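Local structure of cellulose biosynthesis protein BcsG (Salmonella typhimurium LT2, 5OLT) at residues A[33-44]-A[349-357]; A[297-305]-A[333-344]. The protein is required for cellulose biosynthesis, and this chain is its zinc-binding extramembrane domain, related to the alkaline phosphatase family. All coordinates share one frame; numbering follows the deposited sequence. Where two conformers were deposited one is given.

From the N terminus, the chain first forms helix 27-42, whose partner in interaction 1 arrives only after 304 intervening residues, when 349-357 runs along the helix into strand 355-357. That long loop holds the whole seven-stranded mixed sheet. Nested within it is interaction 2, where only 27 residues separate 297-305 from 333-344; strand 310-312 and helix 318-328 lie between. The centres are about 31 Å apart, the nearest atoms about 8 Å. Helix 318-328 meets both, through L319 against R44 and P349 and through R327 against L344. Interaction 1 joins the N-terminal helix to the C-terminal small sheet; interaction 2 ties the end of strand 291-299 to the loop and helix 341-345 preceding that sheet.

Interaction 1 (A[33-44]-A[349-357]); sequences WLNTFYAAEEKR and PQTAPVSEN
V354 presses its CG2 methyl onto the ring of F37, 3.7 Å from the centroid and nearly over its centre, a CH-pi contact. The opposite face of F37 is lined by CG of E41, one helical turn further on, packing the phenyl ring between a valine methyl and the aliphatic part of a glutamate. CG2 of V354 also lies in the plane of the W33 indole, 3.6 Å from CH2, where CB of A352 meets the same edge; the other V354 branch, CG1, reaches CD1 of L34. W33 and F37 both hold CG anti to the backbone N (chi1 -176° and 169°), which turns the two rings toward the incoming segment, while P19 O accepts from W33 NE1. This buried apolar side joins helix 27-42 to the lead-in of strand 355-357, the first strand of the four-stranded antiparallel sheet near the C terminus. At that end the phenol of Y38 donates a short bond, 2.5 Å from OH to OE2 of E356, approaching from above the carboxylate plane; OE1 of E356 is held by H119 N. Toward the C-terminal end of the helix the contact turns polar and water-mediated. R44, partly exposed, grips a single carbonyl with both terminal nitrogens: NH1 lies 2.8 Å and NH2 2.9 Å from Q350 O, with the oxygen close to the guanidinium plane. NH1 also makes a salt bridge with E41, reaching OE2 on its syn side at 2.8 Å and helping, with the grip on Q350 O, to set the guanidinium orientation. Across to 349-357 the E41 carboxylate makes its polar links through two waters, one joining OE1, which also accepts from Q116 N, to T351 OG1, the other accepting from A352 N and probably donating to OE2.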
loop_
_atom_site.group_PDB
_atom_site.type_symbol
_atom_site.label_atom_id
_atom_site.label_comp_id
_atom_site.label_asym_id
_atom_site.label_seq_id
_atom_site.Cartn_x
_atom_site.Cartn_y
_atom_site.Cartn_z
ATOM N N TRP A 33 11.962 9.477 -20.675
ATOM C CA TRP A 33 10.746 8.810 -20.235
ATOM C C TRP A 33 10.507 9.045 -18.730
ATOM O O TRP A 33 9.370 9.363 -18.331
ATOM C CB TRP A 33 10.778 7.305 -20.568
ATOM C CG TRP A 33 9.488 6.661 -20.199
ATOM C CD1 TRP A 33 8.380 6.543 -20.973
ATOM C CD2 TRP A 33 9.141 6.110 -18.914
ATOM N NE1 TRP A 33 7.361 5.973 -20.258
ATOM C CE2 TRP A 33 7.802 5.687 -18.995
ATOM C CE3 TRP A 33 9.848 5.930 -17.701
ATOM C CZ2 TRP A 33 7.140 5.094 -17.905
ATOM C CZ3 TRP A 33 9.181 5.353 -16.614
ATOM C CH2 TRP A 33 7.850 4.943 -16.727
ATOM N N LEU A 34 11.568 8.908 -17.932
ATOM C CA LEU A 34 11.395 9.111 -16.499
ATOM C C LEU A 34 10.956 10.544 -16.166
ATOM O O LEU A 34 10.090 10.748 -15.316
ATOM C CB LEU A 34 12.659 8.712 -15.745
ATOM C CG LEU A 34 12.600 8.776 -14.203
ATOM C CD1 LEU A 34 11.618 7.718 -13.646
ATOM C CD2 LEU A 34 13.976 8.581 -13.597
ATOM N N ASN A 35 11.591 11.536 -16.814
ATOM C CA ASN A 35 11.163 12.892 -16.601
ATOM C C ASN A 35 9.710 13.120 -17.027
ATOM O O ASN A 35 8.976 13.848 -16.357
ATOM C CB ASN A 35 12.127 13.878 -17.294
ATOM C CG ASN A 35 13.322 14.225 -16.423
ATOM O OD1 ASN A 35 13.182 14.469 -15.225
ATOM N ND2 ASN A 35 14.505 14.205 -17.013
ATOM N N THR A 36 9.301 12.456 -18.117
ATOM C CA THR A 36 7.901 12.517 -18.604
ATOM C C THR A 36 6.948 11.905 -17.567
ATOM O O THR A 36 5.899 12.468 -17.285
ATOM C CB THR A 36 7.778 11.835 -19.967
ATOM O OG1 THR A 36 8.639 12.534 -20.861
ATOM C CG2 THR A 36 6.349 11.908 -20.495
ATOM N N PHE A 37 7.376 10.775 -16.981
ATOM C CA PHE A 37 6.613 10.152 -15.902
ATOM C C PHE A 37 6.479 11.111 -14.708
ATOM O O PHE A 37 5.381 11.329 -14.208
ATOM C CB PHE A 37 7.297 8.828 -15.518
ATOM C CG PHE A 37 6.778 8.189 -14.233
ATOM C CD1 PHE A 37 5.648 7.378 -14.241
ATOM C CD2 PHE A 37 7.440 8.392 -13.027
ATOM C CE1 PHE A 37 5.177 6.774 -13.065
ATOM C CE2 PHE A 37 6.972 7.822 -11.845
ATOM C CZ PHE A 37 5.852 6.995 -11.869
ATOM N N TYR A 38 7.582 11.731 -14.268
ATOM C CA TYR A 38 7.498 12.627 -13.128
ATOM C C TYR A 38 6.552 13.788 -13.417
ATOM O O TYR A 38 5.792 14.186 -12.554
ATOM C CB TYR A 38 8.867 13.208 -12.769
ATOM C CG TYR A 38 9.858 12.252 -12.140
ATOM C CD1 TYR A 38 9.457 11.213 -11.261
ATOM C CD2 TYR A 38 11.236 12.405 -12.391
ATOM C CE1 TYR A 38 10.429 10.369 -10.670
ATOM C CE2 TYR A 38 12.181 11.571 -11.816
ATOM C CZ TYR A 38 11.784 10.575 -10.953
ATOM O OH TYR A 38 12.738 9.779 -10.389
ATOM N N ALA A 39 6.631 14.338 -14.642
ATOM C CA ALA A 39 5.772 15.486 -15.005
ATOM C C ALA A 39 4.318 15.080 -14.956
ATOM O O ALA A 39 3.503 15.802 -14.395
ATOM C CB ALA A 39 6.141 16.003 -16.382
ATOM N N ALA A 40 3.997 13.913 -15.532
ATOM C CA ALA A 40 2.598 13.490 -15.563
ATOM C C ALA A 40 2.102 13.219 -14.150
ATOM O O ALA A 40 0.972 13.563 -13.789
ATOM C CB ALA A 40 2.427 12.273 -16.423
ATOM N N GLU A 41 2.933 12.560 -13.345
ATOM C CA GLU A 41 2.499 12.192 -11.997
ATOM C C GLU A 41 2.222 13.397 -11.118
ATOM O O GLU A 41 1.331 13.378 -10.270
ATOM C CB GLU A 41 3.560 11.309 -11.346
ATOM C CG GLU A 41 3.617 9.892 -11.909
ATOM C CD GLU A 41 2.316 9.132 -11.716
ATOM O OE1 GLU A 41 1.850 9.075 -10.567
ATOM O OE2 GLU A 41 1.817 8.587 -12.711
ATOM N N GLU A 42 3.002 14.476 -11.296
ATOM C CA GLU A 42 2.871 15.643 -10.432
ATOM C C GLU A 42 1.519 16.347 -10.646
ATOM O O GLU A 42 1.069 17.070 -9.748
ATOM C CB GLU A 42 4.046 16.592 -10.649
ATOM C CG GLU A 42 4.050 17.757 -9.684
ATOM C CD GLU A 42 5.360 18.002 -8.993
ATOM O OE1 GLU A 42 6.443 17.533 -9.441
ATOM O OE2 GLU A 42 5.293 18.749 -7.990
ATOM N N LYS A 43 0.875 16.094 -11.794
ATOM C CA LYS A 43 -0.429 16.675 -12.101
ATOM C C LYS A 43 -1.597 15.830 -11.596
ATOM O O LYS A 43 -2.745 16.226 -11.740
ATOM C CB LYS A 43 -0.544 16.883 -13.621
ATOM C CG LYS A 43 0.471 17.899 -14.172
ATOM C CD LYS A 43 0.137 18.163 -15.630
ATOM C CE LYS A 43 1.094 19.155 -16.235
ATOM N NZ LYS A 43 0.546 20.532 -16.288
ATOM N N ARG A 44 -1.313 14.678 -11.000
ATOM C CA ARG A 44 -2.370 13.726 -10.623
ATOM C C ARG A 44 -2.716 13.872 -9.163
ATOM O O ARG A 44 -1.844 13.996 -8.308
ATOM C CB ARG A 44 -1.903 12.273 -10.856
ATOM C CG ARG A 44 -1.504 11.993 -12.276
ATOM C CD ARG A 44 -1.027 10.556 -12.448
ATOM N NE ARG A 44 -2.163 9.648 -12.583
ATOM C CZ ARG A 44 -2.038 8.338 -12.808
ATOM N NH1 ARG A 44 -0.848 7.748 -12.773
ATOM N NH2 ARG A 44 -3.124 7.596 -12.976
ATOM N N PRO A 349 -7.047 4.683 -11.282
ATOM C CA PRO A 349 -5.792 5.177 -11.873
ATOM C C PRO A 349 -4.746 4.076 -12.029
ATOM O O PRO A 349 -4.535 3.252 -11.125
ATOM C CB PRO A 349 -5.306 6.221 -10.877
ATOM C CG PRO A 349 -6.038 5.959 -9.638
ATOM C CD PRO A 349 -7.341 5.282 -9.980
ATOM N N GLN A 350 -4.100 4.071 -13.189
ATOM C CA GLN A 350 -2.971 3.155 -13.449
ATOM C C GLN A 350 -1.706 3.956 -13.269
ATOM O O GLN A 350 -1.696 5.173 -13.510
ATOM C CB GLN A 350 -2.987 2.611 -14.884
ATOM C CG GLN A 350 -4.280 1.843 -15.151
ATOM C CD GLN A 350 -4.340 1.255 -16.531
ATOM O OE1 GLN A 350 -3.367 0.722 -17.038
ATOM N NE2 GLN A 350 -5.540 1.284 -17.126
ATOM N N THR A 351 -0.650 3.274 -12.842
ATOM C CA THR A 351 0.631 3.934 -12.581
ATOM C C THR A 351 1.707 3.005 -13.089
ATOM O O THR A 351 1.696 1.791 -12.796
ATOM C CB THR A 351 0.826 4.174 -11.063
ATOM O OG1 THR A 351 -0.288 4.936 -10.557
ATOM C CG2 THR A 351 2.129 4.946 -10.802
ATOM N N ALA A 352 2.637 3.544 -13.870
ATOM C CA ALA A 352 3.757 2.728 -14.351
ATOM C C ALA A 352 4.585 2.248 -13.147
ATOM O O ALA A 352 4.674 2.969 -12.120
ATOM C CB ALA A 352 4.627 3.526 -15.337
ATOM N N PRO A 353 5.180 1.041 -13.266
ATOM C CA PRO A 353 5.983 0.486 -12.149
ATOM C C PRO A 353 7.383 1.072 -12.105
ATOM O O PRO A 353 8.317 0.538 -12.655
ATOM C CB PRO A 353 6.000 -1.015 -12.446
ATOM C CG PRO A 353 5.934 -1.057 -13.928
ATOM C CD PRO A 353 4.942 0.025 -14.309
ATOM N N VAL A 354 7.472 2.210 -11.487
ATOM C CA VAL A 354 8.737 2.904 -11.268
ATOM C C VAL A 354 9.027 2.806 -9.782
ATOM O O VAL A 354 8.145 3.060 -8.956
ATOM C CB VAL A 354 8.601 4.385 -11.667
ATOM C CG1 VAL A 354 9.857 5.173 -11.275
ATOM C CG2 VAL A 354 8.283 4.490 -13.169
ATOM N N SER A 355 10.256 2.433 -9.429
ATOM C CA SER A 355 10.606 2.300 -8.017
ATOM C C SER A 355 11.940 2.966 -7.753
ATOM O O SER A 355 12.831 2.959 -8.630
ATOM C CB SER A 355 10.706 0.821 -7.620
ATOM O OG SER A 355 9.470 0.178 -7.871
ATOM N N GLU A 356 12.073 3.537 -6.566
ATOM C CA GLU A 356 13.294 4.254 -6.233
ATOM C C GLU A 356 13.665 4.130 -4.821
ATOM O O GLU A 356 12.808 4.032 -3.939
ATOM C CB GLU A 356 13.115 5.784 -6.422
ATOM C CG GLU A 356 12.530 6.201 -7.706
ATOM C CD GLU A 356 12.610 7.689 -7.932
ATOM O OE1 GLU A 356 13.462 8.438 -7.332
ATOM O OE2 GLU A 356 11.801 8.065 -8.775
ATOM N N ASN A 357 14.984 4.142 -4.604
ATOM C CA ASN A 357 15.559 4.459 -3.287
ATOM C C ASN A 357 16.478 5.671 -3.555
ATOM O O ASN A 357 16.586 6.103 -4.695
ATOM C CB ASN A 357 16.328 3.258 -2.722
ATOM C CG ASN A 357 15.468 1.999 -2.581
ATOM O OD1 ASN A 357 14.270 2.055 -2.293
ATOM N ND2 ASN A 357 16.102 0.849 -2.720
HETATM O O HOH W 1 0.134 7.289 -9.418
HETATM O O HOH W 2 2.196 6.350 -14.548
#

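Interaction 2 (A[297-305]-A[333-344]); sequences KFFGMKAPH and LFTEDSVNWNKL. With CIT (citric acid), chain C.
H305 lays its CB over one face of the W341 indole, 3.7 Å from the centroid of the six-membered ring, and from there turns the edge of its imidazole toward the five-membered ring, the planes 66° apart. Followed outward from the helix, W341 has CB beside the methylene carbons of a citrate probably taken up from the crystallisation liquor. CG lies 3.8 Å from H305 CD2. NE1 donates to a water that accepts from V339 N too and donates to A303 O; a second, weaker bond goes to a water on P304 O. CE2 sits beneath H305 CB, and CZ2 comes within 3.4 Å of H305 N. In one of two M301 conformers, SD lies 3.6 Å from W341 CH2, a Met-aromatic contact at the ring edge. CZ3 passes F298 CD2, which lies in the indole plane. V339 CG1 backs the opposite face. With CG anti to the backbone N (chi1 -176°), the H305 imidazole extends past the indole, and its NE2 donates to citrate O5 at 2.5 Å.

Further along, F298 points its edge toward the face of F334 in an offset edge-to-face pair, centroids 6.0 Å apart, and L333 CD1 covers a face of F334. A single direct hydrogen bond joins the backbones, K302 N to F334 O at 2.9 Å; another water bridges A303 N to the carbonyls of L333 and E336. Strand 291-299, antiparallel within the mixed sheet, is thereby covered where it ends by the N-capped helix 341-345, at the end of the sheet away from the zinc site of this alkaline phosphatase-like alpha/beta fold.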
loop_
_atom_site.group_PDB
_atom_site.type_symbol
_atom_site.label_atom_id
_atom_site.label_comp_id
_atom_site.label_asym_id
_atom_site.label_seq_id
_atom_site.Cartn_x
_atom_site.Cartn_y
_atom_site.Cartn_z
ATOM N N LYS A 297 -10.973 -5.051 1.500
ATOM C CA LYS A 297 -12.173 -5.794 1.921
ATOM C C LYS A 297 -13.097 -4.834 2.642
ATOM O O LYS A 297 -12.658 -4.050 3.487
ATOM C CB LYS A 297 -11.803 -6.939 2.879
ATOM C CG LYS A 297 -12.934 -7.925 3.170
ATOM C CD LYS A 297 -12.406 -9.175 3.879
ATOM C CE LYS A 297 -13.555 -10.086 4.311
ATOM N NZ LYS A 297 -14.399 -10.579 3.194
ATOM N N PHE A 298 -14.381 -4.903 2.313
ATOM C CA PHE A 298 -15.399 -4.112 3.028
ATOM C C PHE A 298 -16.212 -5.002 3.963
ATOM O O PHE A 298 -16.580 -6.142 3.600
ATOM C CB PHE A 298 -16.346 -3.443 2.038
ATOM C CG PHE A 298 -15.677 -2.451 1.115
ATOM C CD1 PHE A 298 -15.564 -1.096 1.487
ATOM C CD2 PHE A 298 -15.185 -2.854 -0.133
ATOM C CE1 PHE A 298 -14.957 -0.179 0.621
ATOM C CE2 PHE A 298 -14.570 -1.952 -0.981
ATOM C CZ PHE A 298 -14.474 -0.599 -0.613
ATOM N N PHE A 299 -16.445 -4.514 5.166
ATOM C CA PHE A 299 -17.206 -5.234 6.185
ATOM C C PHE A 299 -18.423 -4.399 6.521
ATOM O O PHE A 299 -18.376 -3.151 6.468
ATOM C CB PHE A 299 -16.384 -5.418 7.454
ATOM C CG PHE A 299 -15.180 -6.298 7.261
ATOM C CD1 PHE A 299 -13.973 -5.776 6.779
ATOM C CD2 PHE A 299 -15.263 -7.642 7.552
ATOM C CE1 PHE A 299 -12.866 -6.581 6.601
ATOM C CE2 PHE A 299 -14.148 -8.462 7.346
ATOM C CZ PHE A 299 -12.960 -7.919 6.893
ATOM N N GLY A 300 -19.520 -5.091 6.826
ATOM C CA GLY A 300 -20.724 -4.439 7.306
ATOM C C GLY A 300 -21.586 -3.862 6.203
ATOM O O GLY A 300 -22.472 -3.036 6.487
ATOM N N MET A 301 -21.356 -4.268 4.952
ATOM C CA MET A 301 -22.178 -3.790 3.829
ATOM C C MET A 301 -23.546 -4.469 3.819
ATOM O O MET A 301 -23.660 -5.666 4.105
ATOM C CB MET A 301 -21.520 -4.026 2.486
ATOM C CG MET A 301 -20.228 -3.226 2.286
ATOM S SD MET A 301 -19.505 -3.590 0.680
ATOM C CE MET A 301 -20.681 -2.891 -0.483
ATOM N N LYS A 302 -24.560 -3.716 3.413
ATOM C CA LYS A 302 -25.912 -4.276 3.302
ATOM C C LYS A 302 -25.880 -5.345 2.204
ATOM O O LYS A 302 -26.592 -6.377 2.290
ATOM C CB LYS A 302 -26.911 -3.167 2.943
ATOM C CG LYS A 302 -28.347 -3.679 2.794
ATOM C CD LYS A 302 -29.363 -2.585 2.545
ATOM C CE LYS A 302 -30.758 -3.213 2.535
ATOM N NZ LYS A 302 -31.302 -3.312 3.918
ATOM N N ALA A 303 -25.058 -5.109 1.181
ATOM C CA ALA A 303 -24.917 -5.968 0.006
ATOM C C ALA A 303 -23.439 -6.318 -0.214
ATOM O O ALA A 303 -22.800 -5.806 -1.104
ATOM C CB ALA A 303 -25.544 -5.311 -1.217
ATOM N N PRO A 304 -22.917 -7.227 0.614
ATOM C CA PRO A 304 -21.487 -7.586 0.470
ATOM C C PRO A 304 -21.114 -8.225 -0.868
ATOM O O PRO A 304 -21.952 -8.852 -1.521
ATOM C CB PRO A 304 -21.264 -8.591 1.593
ATOM C CG PRO A 304 -22.635 -9.076 1.957
ATOM C CD PRO A 304 -23.545 -7.913 1.749
ATOM N N HIS A 305 -19.855 -8.098 -1.270
ATOM C CA HIS A 305 -19.370 -8.761 -2.485
ATOM C C HIS A 305 -19.390 -10.276 -2.226
ATOM O O HIS A 305 -19.065 -10.741 -1.129
ATOM C CB HIS A 305 -17.948 -8.307 -2.855
ATOM C CG HIS A 305 -17.463 -8.895 -4.138
ATOM N ND1 HIS A 305 -16.507 -9.894 -4.187
ATOM C CD2 HIS A 305 -17.855 -8.687 -5.420
ATOM C CE1 HIS A 305 -16.320 -10.256 -5.446
ATOM N NE2 HIS A 305 -17.143 -9.553 -6.214
ATOM N N LEU A 333 -21.804 3.345 0.007
ATOM C CA LEU A 333 -21.742 1.997 -0.534
ATOM C C LEU A 333 -22.118 0.955 0.537
ATOM O O LEU A 333 -22.561 -0.139 0.174
ATOM C CB LEU A 333 -20.431 1.704 -1.275
ATOM C CG LEU A 333 -19.129 1.710 -0.531
ATOM C CD1 LEU A 333 -18.993 0.468 0.304
ATOM C CD2 LEU A 333 -17.954 1.744 -1.504
ATOM N N PHE A 334 -21.955 1.278 1.828
ATOM C CA PHE A 334 -22.276 0.338 2.904
ATOM C C PHE A 334 -23.768 0.111 3.114
ATOM O O PHE A 334 -24.144 -0.873 3.721
ATOM C CB PHE A 334 -21.682 0.771 4.253
ATOM C CG PHE A 334 -20.183 0.739 4.308
ATOM C CD1 PHE A 334 -19.531 -0.461 4.615
ATOM C CD2 PHE A 334 -19.408 1.901 4.064
ATOM C CE1 PHE A 334 -18.140 -0.508 4.692
ATOM C CE2 PHE A 334 -18.005 1.854 4.136
ATOM C CZ PHE A 334 -17.376 0.633 4.443
ATOM N N THR A 335 -24.598 1.028 2.619
ATOM C CA THR A 335 -26.023 0.910 2.856
ATOM C C THR A 335 -26.832 0.736 1.578
ATOM O O THR A 335 -28.074 0.651 1.644
ATOM C CB THR A 335 -26.537 2.113 3.674
ATOM O OG1 THR A 335 -26.149 3.305 2.998
ATOM C CG2 THR A 335 -25.948 2.105 5.076
ATOM N N GLU A 336 -26.163 0.650 0.429
ATOM C CA GLU A 336 -26.847 0.410 -0.854
ATOM C C GLU A 336 -27.450 -0.990 -0.891
ATOM O O GLU A 336 -26.794 -1.960 -0.504
ATOM C CB GLU A 336 -25.870 0.554 -2.038
ATOM C CG GLU A 336 -25.507 1.998 -2.418
ATOM C CD GLU A 336 -26.697 2.855 -2.833
ATOM O OE1 GLU A 336 -27.695 2.329 -3.362
ATOM O OE2 GLU A 336 -26.656 4.078 -2.636
ATOM N N ASP A 337 -28.684 -1.111 -1.388
ATOM C CA ASP A 337 -29.278 -2.442 -1.547
ATOM C C ASP A 337 -28.511 -3.288 -2.563
ATOM O O ASP A 337 -28.475 -4.509 -2.461
ATOM C CB ASP A 337 -30.731 -2.325 -2.055
ATOM C CG ASP A 337 -31.659 -1.541 -1.106
ATOM O OD1 ASP A 337 -31.497 -1.597 0.138
ATOM O OD2 ASP A 337 -32.594 -0.877 -1.620
ATOM N N SER A 338 -27.931 -2.632 -3.565
ATOM C CA SER A 338 -27.220 -3.327 -4.632
ATOM C C SER A 338 -26.036 -2.440 -4.982
ATOM O O SER A 338 -26.216 -1.234 -5.255
ATOM C CB SER A 338 -28.144 -3.509 -5.852
ATOM O OG SER A 338 -27.471 -4.117 -6.955
ATOM N N VAL A 339 -24.838 -3.027 -4.958
ATOM C CA VAL A 339 -23.613 -2.297 -5.356
ATOM C C VAL A 339 -23.157 -2.668 -6.727
ATOM O O VAL A 339 -23.132 -3.852 -7.088
ATOM C CB VAL A 339 -22.487 -2.528 -4.313
ATOM C CG1 VAL A 339 -21.118 -2.015 -4.783
ATOM C CG2 VAL A 339 -22.903 -1.813 -3.034
ATOM N N ASN A 340 -22.802 -1.663 -7.523
ATOM C CA ASN A 340 -22.243 -1.901 -8.845
ATOM C C ASN A 340 -20.727 -2.099 -8.695
ATOM O O ASN A 340 -19.953 -1.137 -8.780
ATOM C CB ASN A 340 -22.541 -0.702 -9.768
ATOM C CG ASN A 340 -22.095 -0.934 -11.196
ATOM O OD1 ASN A 340 -21.330 -1.843 -11.499
ATOM N ND2 ASN A 340 -22.596 -0.088 -12.105
ATOM N N TRP A 341 -20.339 -3.341 -8.446
ATOM C CA TRP A 341 -18.926 -3.683 -8.182
ATOM C C TRP A 341 -18.043 -3.442 -9.380
ATOM O O TRP A 341 -16.865 -3.102 -9.223
ATOM C CB TRP A 341 -18.790 -5.128 -7.701
ATOM C CG TRP A 341 -19.301 -5.276 -6.317
ATOM C CD1 TRP A 341 -20.564 -5.712 -5.934
ATOM C CD2 TRP A 341 -18.620 -4.951 -5.115
ATOM N NE1 TRP A 341 -20.677 -5.688 -4.582
ATOM C CE2 TRP A 341 -19.508 -5.227 -4.039
ATOM C CE3 TRP A 341 -17.325 -4.477 -4.831
ATOM C CZ2 TRP A 341 -19.154 -5.043 -2.698
ATOM C CZ3 TRP A 341 -16.978 -4.290 -3.472
ATOM C CH2 TRP A 341 -17.899 -4.571 -2.436
ATOM N N ASN A 342 -18.582 -3.616 -10.581
ATOM C CA ASN A 342 -17.828 -3.248 -11.779
ATOM C C ASN A 342 -17.452 -1.815 -11.817
ATOM O O ASN A 342 -16.285 -1.488 -11.968
ATOM C CB ASN A 342 -18.634 -3.585 -13.015
ATOM C CG ASN A 342 -18.805 -5.036 -13.148
ATOM O OD1 ASN A 342 -19.821 -5.581 -12.728
ATOM N ND2 ASN A 342 -17.799 -5.697 -13.683
ATOM N N LYS A 343 -18.422 -0.942 -11.637
ATOM C CA LYS A 343 -18.158 0.493 -11.660
ATOM C C LYS A 343 -17.186 0.868 -10.542
ATOM O O LYS A 343 -16.248 1.635 -10.780
ATOM C CB LYS A 343 -19.467 1.267 -11.507
ATOM C CG LYS A 343 -19.320 2.771 -11.634
ATOM C CD LYS A 343 -20.685 3.402 -11.537
ATOM C CE LYS A 343 -20.615 4.891 -11.757
ATOM N NZ LYS A 343 -21.985 5.458 -11.542
ATOM N N LEU A 344 -17.389 0.309 -9.349
ATOM C CA LEU A 344 -16.522 0.625 -8.205
ATOM C C LEU A 344 -15.057 0.266 -8.471
ATOM O O LEU A 344 -14.176 0.958 -7.965
ATOM C CB LEU A 344 -17.019 -0.090 -6.952
ATOM C CG LEU A 344 -16.221 0.137 -5.649
ATOM C CD1 LEU A 344 -16.229 1.612 -5.255
ATOM C CD2 LEU A 344 -16.860 -0.693 -4.549
HETATM C C1 CIT C . -16.980 -8.203 -11.728
HETATM O O1 CIT C . -17.522 -8.300 -12.850
HETATM O O2 CIT C . -15.746 -8.285 -11.557
HETATM C C2 CIT C . -17.832 -7.964 -10.507
HETATM C C3 CIT C . -18.796 -9.131 -10.324
HETATM O O7 CIT C . -19.275 -9.569 -11.599
HETATM C C4 CIT C . -19.954 -8.650 -9.462
HETATM C C5 CIT C . -20.719 -9.823 -8.909
HETATM O O3 CIT C . -21.924 -9.966 -9.238
HETATM O O4 CIT C . -20.106 -10.595 -8.139
HETATM C C6 CIT C . -18.125 -10.326 -9.688
HETATM O O5 CIT C . -17.452 -10.183 -8.635
HETATM O O6 CIT C . -18.279 -11.433 -10.266
HETATM O O HOH W 3 -24.258 -2.342 0.521
HETATM O O HOH W 4 -23.561 -5.529 -3.489
HETATM O O HOH W 5 -22.798 -7.901 -4.250
#